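Long-range contacts in Myo-inositol phosphohydrolase (Mitsuokella multacida, PDB 4WU3), which probably removes phosphate groups from inositol hexakisphosphate and related inositol phosphates, as a phytase of the protein tyrosine phosphatase-like family: residues 168-173 and 182-187; 428-433 and 487-492; 447-452 and 503-508. The protein carries 2 engineered substitutions. One frame throughout, in Å; residues are numbered along the deposited sequence.

Interaction 1: residues 168-173 and 182-187; sequences VKSIYR and LSPVYV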
loop_
_atom_site.group_PDB
_atom_site.type_symbol
_atom_site.label_atom_id
_atom_site.label_comp_id
_atom_site.label_asym_id
_atom_site.label_seq_id
_atom_site.Cartn_x
_atom_site.Cartn_y
_atom_site.Cartn_z
ATOM N N VAL A 168 -11.864 -6.798 -38.487
ATOM C CA VAL A 168 -12.132 -7.962 -37.666
ATOM C C VAL A 168 -10.866 -8.299 -36.874
ATOM O O VAL A 168 -9.749 -8.129 -37.367
ATOM C CB VAL A 168 -12.580 -9.147 -38.533
ATOM C CG1 VAL A 168 -11.546 -9.423 -39.614
ATOM C CG2 VAL A 168 -12.822 -10.376 -37.667
ATOM N N LYS A 169 -11.052 -8.732 -35.635
ATOM C CA LYS A 169 -9.941 -9.002 -34.743
ATOM C C LYS A 169 -10.343 -9.993 -33.669
ATOM O O LYS A 169 -11.442 -9.922 -33.113
ATOM C CB LYS A 169 -9.473 -7.703 -34.071
ATOM C CG LYS A 169 -8.015 -7.696 -33.660
ATOM C CD LYS A 169 -7.318 -6.449 -34.133
ATOM C CE LYS A 169 -5.859 -6.382 -33.725
ATOM N NZ LYS A 169 -4.946 -6.797 -34.827
ATOM N N SER A 170 -9.436 -10.916 -33.377
ATOM C CA SER A 170 -9.610 -11.845 -32.280
ATOM C C SER A 170 -9.378 -11.070 -30.987
ATOM O O SER A 170 -8.305 -10.520 -30.784
ATOM C CB SER A 170 -8.617 -13.008 -32.403
ATOM O OG SER A 170 -8.877 -14.006 -31.431
ATOM N N ILE A 171 -10.394 -10.994 -30.130
ATOM C CA ILE A 171 -10.288 -10.214 -28.884
ATOM C C ILE A 171 -10.626 -11.087 -27.690
ATOM O O ILE A 171 -11.659 -11.776 -27.676
ATOM C CB ILE A 171 -11.265 -9.039 -28.851
ATOM C CG1 ILE A 171 -11.153 -8.192 -30.117
ATOM C CG2 ILE A 171 -11.015 -8.189 -27.617
ATOM C CD1 ILE A 171 -10.036 -7.181 -30.094
ATOM N N TYR A 172 -9.763 -11.052 -26.683
ATOM C CA TYR A 172 -9.951 -11.903 -25.512
ATOM C C TYR A 172 -11.257 -11.537 -24.807
ATOM O O TYR A 172 -11.694 -10.382 -24.823
ATOM C CB TYR A 172 -8.766 -11.795 -24.533
ATOM C CG TYR A 172 -7.475 -12.432 -25.010
ATOM C CD1 TYR A 172 -7.293 -13.806 -24.972
ATOM C CD2 TYR A 172 -6.423 -11.647 -25.475
ATOM C CE1 TYR A 172 -6.108 -14.385 -25.402
ATOM C CE2 TYR A 172 -5.239 -12.211 -25.907
ATOM C CZ TYR A 172 -5.086 -13.581 -25.868
ATOM O OH TYR A 172 -3.904 -14.138 -26.294
ATOM N N ARG A 173 -11.881 -12.537 -24.202
ATOM C CA ARG A 173 -13.003 -12.311 -23.313
ATOM C C ARG A 173 -12.467 -12.176 -21.893
ATOM O O ARG A 173 -11.260 -12.252 -21.668
ATOM C CB ARG A 173 -14.015 -13.447 -23.420
ATOM C CG ARG A 173 -14.915 -13.304 -24.638
ATOM C CD ARG A 173 -15.811 -14.514 -24.836
ATOM N NE ARG A 173 -15.066 -15.653 -25.369
ATOM C CZ ARG A 173 -15.622 -16.784 -25.801
ATOM N NH1 ARG A 173 -16.942 -16.942 -25.764
ATOM N NH2 ARG A 173 -14.850 -17.762 -26.274
ATOM N N LEU A 182 -10.081 -14.533 -20.649
ATOM C CA LEU A 182 -10.710 -15.748 -21.156
ATOM C C LEU A 182 -10.502 -15.882 -22.665
ATOM O O LEU A 182 -10.177 -14.906 -23.342
ATOM C CB LEU A 182 -12.210 -15.742 -20.842
ATOM C CG LEU A 182 -12.634 -15.553 -19.382
ATOM C CD1 LEU A 182 -14.141 -15.510 -19.302
ATOM C CD2 LEU A 182 -12.105 -16.665 -18.495
ATOM N N SER A 183 -10.704 -17.089 -23.191
ATOM C CA SER A 183 -10.457 -17.364 -24.612
ATOM C C SER A 183 -11.221 -16.413 -25.533
ATOM O O SER A 183 -12.355 -16.024 -25.255
ATOM C CB SER A 183 -10.766 -18.826 -24.959
ATOM O OG SER A 183 -12.135 -19.123 -24.784
ATOM N N PRO A 184 -10.588 -16.034 -26.644
ATOM C CA PRO A 184 -11.048 -14.922 -27.464
ATOM C C PRO A 184 -12.217 -15.243 -28.388
ATOM O O PRO A 184 -12.480 -16.402 -28.680
ATOM C CB PRO A 184 -9.805 -14.568 -28.287
ATOM C CG PRO A 184 -9.046 -15.841 -28.391
ATOM C CD PRO A 184 -9.301 -16.578 -27.106
ATOM N N VAL A 185 -12.915 -14.198 -28.823
ATOM C CA VAL A 185 -13.839 -14.301 -29.939
ATOM C C VAL A 185 -13.457 -13.256 -30.958
ATOM O O VAL A 185 -12.704 -12.334 -30.657
ATOM C CB VAL A 185 -15.305 -14.032 -29.567
ATOM C CG1 VAL A 185 -15.712 -14.791 -28.358
ATOM C CG2 VAL A 185 -15.531 -12.574 -29.276
ATOM N N TYR A 186 -13.977 -13.420 -32.166
ATOM C CA TYR A 186 -13.761 -12.457 -33.221
ATOM C C TYR A 186 -14.806 -11.345 -33.149
ATOM O O TYR A 186 -16.010 -11.593 -33.011
ATOM C CB TYR A 186 -13.793 -13.148 -34.578
ATOM C CG TYR A 186 -12.615 -14.058 -34.826
ATOM C CD1 TYR A 186 -11.446 -13.556 -35.362
ATOM C CD2 TYR A 186 -12.675 -15.425 -34.542
ATOM C CE1 TYR A 186 -10.362 -14.375 -35.611
ATOM C CE2 TYR A 186 -11.590 -16.255 -34.784
ATOM C CZ TYR A 186 -10.439 -15.721 -35.324
ATOM O OH TYR A 186 -9.344 -16.513 -35.576
ATOM N N VAL A 187 -14.322 -10.116 -33.220
ATOM C CA VAL A 187 -15.168 -8.941 -33.165
ATOM C C VAL A 187 -15.099 -8.227 -34.507
ATOM O O VAL A 187 -14.003 -7.939 -35.009
ATOM C CB VAL A 187 -14.684 -7.994 -32.064
ATOM C CG1 VAL A 187 -15.521 -6.730 -32.036
ATOM C CG2 VAL A 187 -14.726 -8.697 -30.720
#
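Arg-173 reaches across to Ser-183 and Val-185, its side chain crossing the partner strand on the face that carries Val-185 and Val-187, in the hairpin of strands 168-175 and 180-188. CB packs on CB of Leu-182, and CG lies near Ser-183 O and Val-185 CG1. Arg-173 CD comes to 3.5 Å from Val-185 CG1, and a bend at chi3 (-75°) then turns the guanidinium back over the strand. Arg-173 NE donates to Ser-183 O at 2.7 Å, close to the guanidinium plane and nearly along the carbonyl axis; NH2 adds a weak bond to the same oxygen. Val-185 CG1 sits over the centre of one guanidinium face, 3.2 Å from Arg-173 CZ, a tight approach, and Arg-173 NH1 lies 3.6 Å from that methyl.

The backbone ladder pairs Lys-169 with Val-187 and Ile-171 with Val-185, the bond from Ile-171 N to Val-185 O being almost straight (178°). Beyond Ile-171 the register slips by one at a beta bulge, and Arg-173 pairs with Leu-182. Ile-171 CG1 meets Val-187 CG2 at 3.7 Å. On the sheet's other face Ser-170 OG lies over the Tyr-186 ring and comes 3.3 Å from Pro-184 CB. Tyr-172 bonds through its backbone to strand 49-54. The bond to Ser-183 O thus fixes the turn of the guanidinium; with Val-185 shielding one face, the charge would probably strengthen it.

Interaction 2: residues 428-433 and 487-492; sequences VFNGNA and IESVMT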
loop_
_atom_site.group_PDB
_atom_site.type_symbol
_atom_site.label_atom_id
_atom_site.label_comp_id
_atom_site.label_asym_id
_atom_site.label_seq_id
_atom_site.Cartn_x
_atom_site.Cartn_y
_atom_site.Cartn_z
ATOM N N VAL A 428 26.438 31.061 -16.406
ATOM C CA VAL A 428 27.894 30.956 -16.357
ATOM C C VAL A 428 28.422 31.509 -15.038
ATOM O O VAL A 428 28.165 32.664 -14.695
ATOM C CB VAL A 428 28.547 31.729 -17.527
ATOM C CG1 VAL A 428 30.049 31.490 -17.568
ATOM C CG2 VAL A 428 27.922 31.311 -18.843
ATOM N N PHE A 429 29.145 30.665 -14.304
ATOM C CA PHE A 429 29.845 31.059 -13.075
ATOM C C PHE A 429 31.343 30.983 -13.308
ATOM O O PHE A 429 31.852 29.896 -13.582
ATOM C CB PHE A 429 29.532 30.099 -11.927
ATOM C CG PHE A 429 28.142 30.217 -11.383
ATOM C CD1 PHE A 429 27.306 31.251 -11.768
ATOM C CD2 PHE A 429 27.685 29.301 -10.457
ATOM C CE1 PHE A 429 26.031 31.365 -11.252
ATOM C CE2 PHE A 429 26.411 29.404 -9.932
ATOM C CZ PHE A 429 25.581 30.435 -10.333
ATOM N N ASN A 430 32.048 32.108 -13.174
ATOM C CA ASN A 430 33.518 32.131 -13.355
ATOM C C ASN A 430 33.984 31.516 -14.670
ATOM O O ASN A 430 35.068 30.936 -14.736
ATOM C CB ASN A 430 34.233 31.375 -12.228
ATOM C CG ASN A 430 33.905 31.907 -10.849
ATOM O OD1 ASN A 430 33.537 33.065 -10.680
ATOM N ND2 ASN A 430 34.057 31.054 -9.846
ATOM N N GLY A 431 33.168 31.627 -15.710
ATOM C CA GLY A 431 33.527 31.074 -17.010
ATOM C C GLY A 431 32.999 29.673 -17.242
ATOM O O GLY A 431 33.006 29.183 -18.381
ATOM N N ASN A 432 32.548 29.017 -16.172
ATOM C CA ASN A 432 32.024 27.647 -16.267
ATOM C C ASN A 432 30.520 27.642 -16.490
ATOM O O ASN A 432 29.800 28.423 -15.881
ATOM C CB ASN A 432 32.306 26.861 -14.984
ATOM C CG ASN A 432 33.769 26.840 -14.612
ATOM O OD1 ASN A 432 34.623 26.407 -15.380
ATOM N ND2 ASN A 432 34.067 27.310 -13.412
ATOM N N ALA A 433 30.055 26.742 -17.350
ATOM C CA ALA A 433 28.624 26.533 -17.577
ATOM C C ALA A 433 28.028 25.787 -16.382
ATOM O O ALA A 433 28.524 24.727 -15.999
ATOM C CB ALA A 433 28.417 25.721 -18.848
ATOM N N ILE A 487 32.013 32.259 -5.987
ATOM C CA ILE A 487 31.465 32.688 -7.265
ATOM C C ILE A 487 31.837 34.143 -7.506
ATOM O O ILE A 487 31.256 35.038 -6.897
ATOM C CB ILE A 487 29.930 32.527 -7.311
ATOM C CG1 ILE A 487 29.528 31.090 -6.974
ATOM C CG2 ILE A 487 29.400 32.912 -8.683
ATOM C CD1 ILE A 487 30.317 30.041 -7.731
ATOM N N GLU A 488 32.812 34.370 -8.388
ATOM C CA GLU A 488 33.329 35.718 -8.647
ATOM C C GLU A 488 32.577 36.407 -9.786
ATOM O O GLU A 488 32.160 37.551 -9.643
ATOM C CB GLU A 488 34.831 35.679 -8.958
ATOM C CG GLU A 488 35.701 35.095 -7.852
ATOM C CD GLU A 488 36.027 36.080 -6.734
ATOM O OE1 GLU A 488 35.566 37.239 -6.790
ATOM O OE2 GLU A 488 36.759 35.688 -5.796
ATOM N N SER A 489 32.401 35.722 -10.914
ATOM C CA SER A 489 31.648 36.304 -12.027
ATOM C C SER A 489 30.419 35.480 -12.422
ATOM O O SER A 489 30.433 34.242 -12.394
ATOM C CB SER A 489 32.552 36.504 -13.242
ATOM O OG SER A 489 32.917 35.264 -13.809
ATOM N N VAL A 490 29.368 36.189 -12.814
ATOM C CA VAL A 490 28.100 35.569 -13.165
ATOM C C VAL A 490 27.454 36.227 -14.391
ATOM O O VAL A 490 27.162 37.421 -14.368
ATOM C CB VAL A 490 27.117 35.659 -11.989
ATOM C CG1 VAL A 490 25.763 35.088 -12.383
ATOM C CG2 VAL A 490 27.677 34.918 -10.786
ATOM N N MET A 491 27.254 35.438 -15.454
ATOM C CA MET A 491 26.565 35.871 -16.682
ATOM C C MET A 491 25.422 34.904 -17.011
ATOM O O MET A 491 25.441 33.743 -16.581
ATOM C CB MET A 491 27.516 35.864 -17.889
ATOM C CG MET A 491 28.744 36.750 -17.792
ATOM S SD MET A 491 29.653 36.631 -19.335
ATOM C CE MET A 491 30.734 35.239 -18.983
ATOM N N THR A 492 24.436 35.381 -17.771
ATOM C CA THR A 492 23.531 34.484 -18.481
ATOM C C THR A 492 24.265 34.053 -19.735
ATOM O O THR A 492 25.268 34.671 -20.115
ATOM C CB THR A 492 22.196 35.147 -18.895
ATOM O OG1 THR A 492 22.434 36.229 -19.805
ATOM C CG2 THR A 492 21.468 35.670 -17.698
HETATM O O HOH W 1 31.170 33.861 -15.597
#
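Asn-430 and Ser-489 exchange two hydrogen bonds that join a tight turn to the residues just before strand 490-491. Asn-430 N donates to Ser-489 O at 2.8 Å, and the side-chain oxygen Asn-430 OD1 takes two amides in return. Ser-489 N approaches Asn-430 OD1 nearly along its C=O direction at 2.9 Å, whereas Glu-488 N comes in the amide plane, on a lone pair, at 2.7 Å. CG of Asn-430 stands anti to its carbonyl carbon (chi1 -57°), which carries OD1 over to these two amides; ND2 is bonded to Lys-486 O, so both ends of the amide are held and its flip is fixed. Further along, Val-428 and Met-491 form the hydrogen-bonded pair, each N meeting the other's O.

A water adds to the polar part: it accepts from Gly-431 N and is 2.9 Å from Ser-489 OG.

The turn itself is a type I' beta turn from Phe-429 to Asn-432, the two-residue loop of a beta hairpin between strands 426-429 and 432-438. Strand 490-491 lies antiparallel against the first of these and forms one border of a six-stranded mixed sheet.

Apolar contacts occupy both faces of the sheet. Phe-429 has Ile-487 CG2 over one face of its ring, a CH-pi contact 4.2 Å from the ring centroid and 20° off the normal, while CD1 touches Val-490 CG2 alongside. Trp-342 meets the same ring edge-to-face, and Leu-460 and Ala-463 of helix 449-463 also pack on Phe-429. On the face of the sheet that carries Val-428 and Met-491, Val-428 CG1 and Met-491 CE lie side by side, and Leu-496 of helix 493-499 touches both residues.

Interaction 3: residues 447-452 and 503-508; sequences KNKAEV and HYYRIA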
loop_
_atom_site.group_PDB
_atom_site.type_symbol
_atom_site.label_atom_id
_atom_site.label_comp_id
_atom_site.label_asym_id
_atom_site.label_seq_id
_atom_site.Cartn_x
_atom_site.Cartn_y
_atom_site.Cartn_z
ATOM N N LYS A 447 6.798 25.462 -16.243
ATOM C CA LYS A 447 6.955 26.910 -16.372
ATOM C C LYS A 447 6.921 27.324 -17.840
ATOM O O LYS A 447 7.480 26.642 -18.698
ATOM C CB LYS A 447 8.282 27.381 -15.766
ATOM C CG LYS A 447 8.378 27.343 -14.252
ATOM C CD LYS A 447 9.641 28.071 -13.807
ATOM C CE LYS A 447 9.744 28.200 -12.296
ATOM N NZ LYS A 447 10.321 26.993 -11.647
ATOM N N ASN A 448 6.287 28.456 -18.122
ATOM C CA ASN A 448 6.397 29.057 -19.448
ATOM C C ASN A 448 7.744 29.772 -19.596
ATOM O O ASN A 448 8.513 29.884 -18.640
ATOM C CB ASN A 448 5.230 30.015 -19.722
ATOM C CG ASN A 448 5.171 31.166 -18.740
ATOM O OD1 ASN A 448 6.176 31.818 -18.473
ATOM N ND2 ASN A 448 3.988 31.431 -18.202
ATOM N N LYS A 449 8.023 30.258 -20.796
ATOM C CA LYS A 449 9.302 30.895 -21.103
ATOM C C LYS A 449 9.599 32.093 -20.197
ATOM O O LYS A 449 10.714 32.226 -19.682
ATOM C CB LYS A 449 9.318 31.341 -22.563
ATOM C CG LYS A 449 10.664 31.811 -23.063
ATOM C CD LYS A 449 10.617 32.058 -24.562
ATOM C CE LYS A 449 11.939 32.589 -25.066
ATOM N NZ LYS A 449 11.938 32.795 -26.535
ATOM N N ALA A 450 8.610 32.963 -20.011
ATOM C CA ALA A 450 8.790 34.147 -19.163
ATOM C C ALA A 450 9.180 33.764 -17.733
ATOM O O ALA A 450 10.067 34.376 -17.133
ATOM C CB ALA A 450 7.524 34.993 -19.148
ATOM N N GLU A 451 8.503 32.763 -17.183
ATOM C CA GLU A 451 8.791 32.322 -15.828
ATOM C C GLU A 451 10.183 31.703 -15.745
ATOM O O GLU A 451 10.898 31.911 -14.761
ATOM C CB GLU A 451 7.732 31.334 -15.343
ATOM C CG GLU A 451 6.398 31.991 -15.029
ATOM C CD GLU A 451 5.236 31.011 -15.048
ATOM O OE1 GLU A 451 5.304 30.000 -15.784
ATOM O OE2 GLU A 451 4.243 31.261 -14.331
ATOM N N VAL A 452 10.569 30.960 -16.777
ATOM C CA VAL A 452 11.910 30.389 -16.836
ATOM C C VAL A 452 12.975 31.475 -16.771
ATOM O O VAL A 452 13.899 31.389 -15.971
ATOM C CB VAL A 452 12.132 29.559 -18.113
ATOM C CG1 VAL A 452 13.608 29.236 -18.292
ATOM C CG2 VAL A 452 11.316 28.282 -18.047
ATOM N N HIS A 503 24.012 36.149 -32.178
ATOM C CA HIS A 503 22.630 36.302 -31.751
ATOM C C HIS A 503 22.199 35.153 -30.862
ATOM O O HIS A 503 22.818 34.093 -30.846
ATOM C CB HIS A 503 21.712 36.366 -32.963
ATOM C CG HIS A 503 22.065 37.455 -33.920
ATOM N ND1 HIS A 503 23.071 37.338 -34.851
ATOM C CD2 HIS A 503 21.543 38.686 -34.091
ATOM C CE1 HIS A 503 23.156 38.452 -35.554
ATOM N NE2 HIS A 503 22.238 39.287 -35.113
ATOM N N TYR A 504 21.112 35.360 -30.137
ATOM C CA TYR A 504 20.671 34.379 -29.173
ATOM C C TYR A 504 19.173 34.184 -29.248
ATOM O O TYR A 504 18.426 35.138 -29.370
ATOM C CB TYR A 504 21.069 34.821 -27.767
ATOM C CG TYR A 504 20.621 33.903 -26.647
ATOM C CD1 TYR A 504 21.375 32.784 -26.295
ATOM C CD2 TYR A 504 19.468 34.170 -25.923
ATOM C CE1 TYR A 504 20.980 31.947 -25.266
ATOM C CE2 TYR A 504 19.065 33.353 -24.890
ATOM C CZ TYR A 504 19.824 32.242 -24.560
ATOM O OH TYR A 504 19.426 31.415 -23.527
ATOM N N TYR A 505 18.738 32.934 -29.189
ATOM C CA TYR A 505 17.324 32.639 -29.084
ATOM C C TYR A 505 17.122 31.458 -28.131
ATOM O O TYR A 505 17.890 30.501 -28.132
ATOM C CB TYR A 505 16.696 32.370 -30.463
ATOM C CG TYR A 505 15.187 32.429 -30.427
ATOM C CD1 TYR A 505 14.509 33.619 -30.653
ATOM C CD2 TYR A 505 14.437 31.302 -30.122
ATOM C CE1 TYR A 505 13.126 33.681 -30.581
ATOM C CE2 TYR A 505 13.058 31.352 -30.048
ATOM C CZ TYR A 505 12.403 32.543 -30.275
ATOM O OH TYR A 505 11.027 32.580 -30.183
ATOM N N ARG A 506 16.084 31.552 -27.311
ATOM C CA ARG A 506 15.821 30.584 -26.268
ATOM C C ARG A 506 14.499 29.856 -26.484
ATOM O O ARG A 506 13.460 30.488 -26.611
ATOM C CB ARG A 506 15.766 31.312 -24.921
ATOM C CG ARG A 506 15.514 30.400 -23.729
ATOM C CD ARG A 506 16.727 29.548 -23.441
ATOM N NE ARG A 506 16.622 28.868 -22.158
ATOM C CZ ARG A 506 17.024 29.374 -20.996
ATOM N NH1 ARG A 506 17.557 30.583 -20.934
ATOM N NH2 ARG A 506 16.889 28.664 -19.887
ATOM N N ILE A 507 14.540 28.527 -26.531
ATOM C CA ILE A 507 13.322 27.730 -26.435
ATOM C C ILE A 507 13.438 26.871 -25.175
ATOM O O ILE A 507 14.427 26.154 -24.979
ATOM C CB ILE A 507 13.094 26.854 -27.692
ATOM C CG1 ILE A 507 12.961 27.745 -28.927
ATOM C CG2 ILE A 507 11.835 26.013 -27.537
ATOM C CD1 ILE A 507 12.981 27.001 -30.242
ATOM N N ALA A 508 12.438 26.964 -24.309
ATOM C CA ALA A 508 12.482 26.290 -23.023
ATOM C C ALA A 508 11.971 24.845 -23.120
ATOM O O ALA A 508 10.878 24.518 -22.649
ATOM C CB ALA A 508 11.685 27.082 -21.995
HETATM O O HOH W 2 14.265 33.987 -27.134
#
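Lys-449 stretches from the first turn of a helix to Arg-506 on a strand, where Lys-449 NZ donates to Arg-506 O at 2.8 Å, in the carbonyl plane. Of all the residues in the contact it has the most surface buried. CG stands anti to the backbone N (chi1 -171°) and the chain is extended from there to NZ, so its full length is spent spanning the gap. At the tip Lys-449 NZ also lies 4.2 Å from the centroid of the Tyr-505 ring, an off-centre cation-pi contact 30° from the normal, and donates to a water that accepts from Arg-506 N as well. That water sits over the centre of a face of the same ring. Glu-522 forms a salt bridge to NZ and a hydrogen bond with Tyr-505 OH, so the charge has an acidic partner.

The helix, 449-463, opens with a capping box: Glu-451 N donates to Asn-448 OD1, and Asn-448 N to Glu-451 OE1. The strand, 503-509, is an outermost strand of the mixed five-stranded sheet of the PTP-like phytase fold, pairing with strand 416-422.

Arg-506, next in buried surface, bends at chi2 (71°) and brings NH2 to 3.7 Å from Val-452 CG1. Its guanidinium is satisfied largely outside the contact, by a salt bridge from NH1 to Glu-456 and a bond from NH2 to Arg-422 O. Ala-508 completes the apolar side, its CB 4.1 Å from CG2 of Val-452, whose other branch is the one that meets the arginine.

From the N terminus, interaction 1 closes first, joining segments 168-173 and 182-187, nine residues apart at their closest ends, in a local hairpin beside strand 49-54. It ends well before the others begin, and on the opposite side of the chain's centre, about 63 Å from interaction 2 and 50 Å from interaction 3 between centres. The latter two belong to the later of the two PTP-like phytase sequence regions and cross: 428-433 opens, 447-452 follows, then 487-492 closes the first loop and 503-508 the second. Interaction 2 joins strand 490-491, at one border of the six-stranded sheet, to the hairpin of 426-429 and 432-438, while interaction 3 fastens helix 449-463 to the outermost strand of the five-stranded sheet.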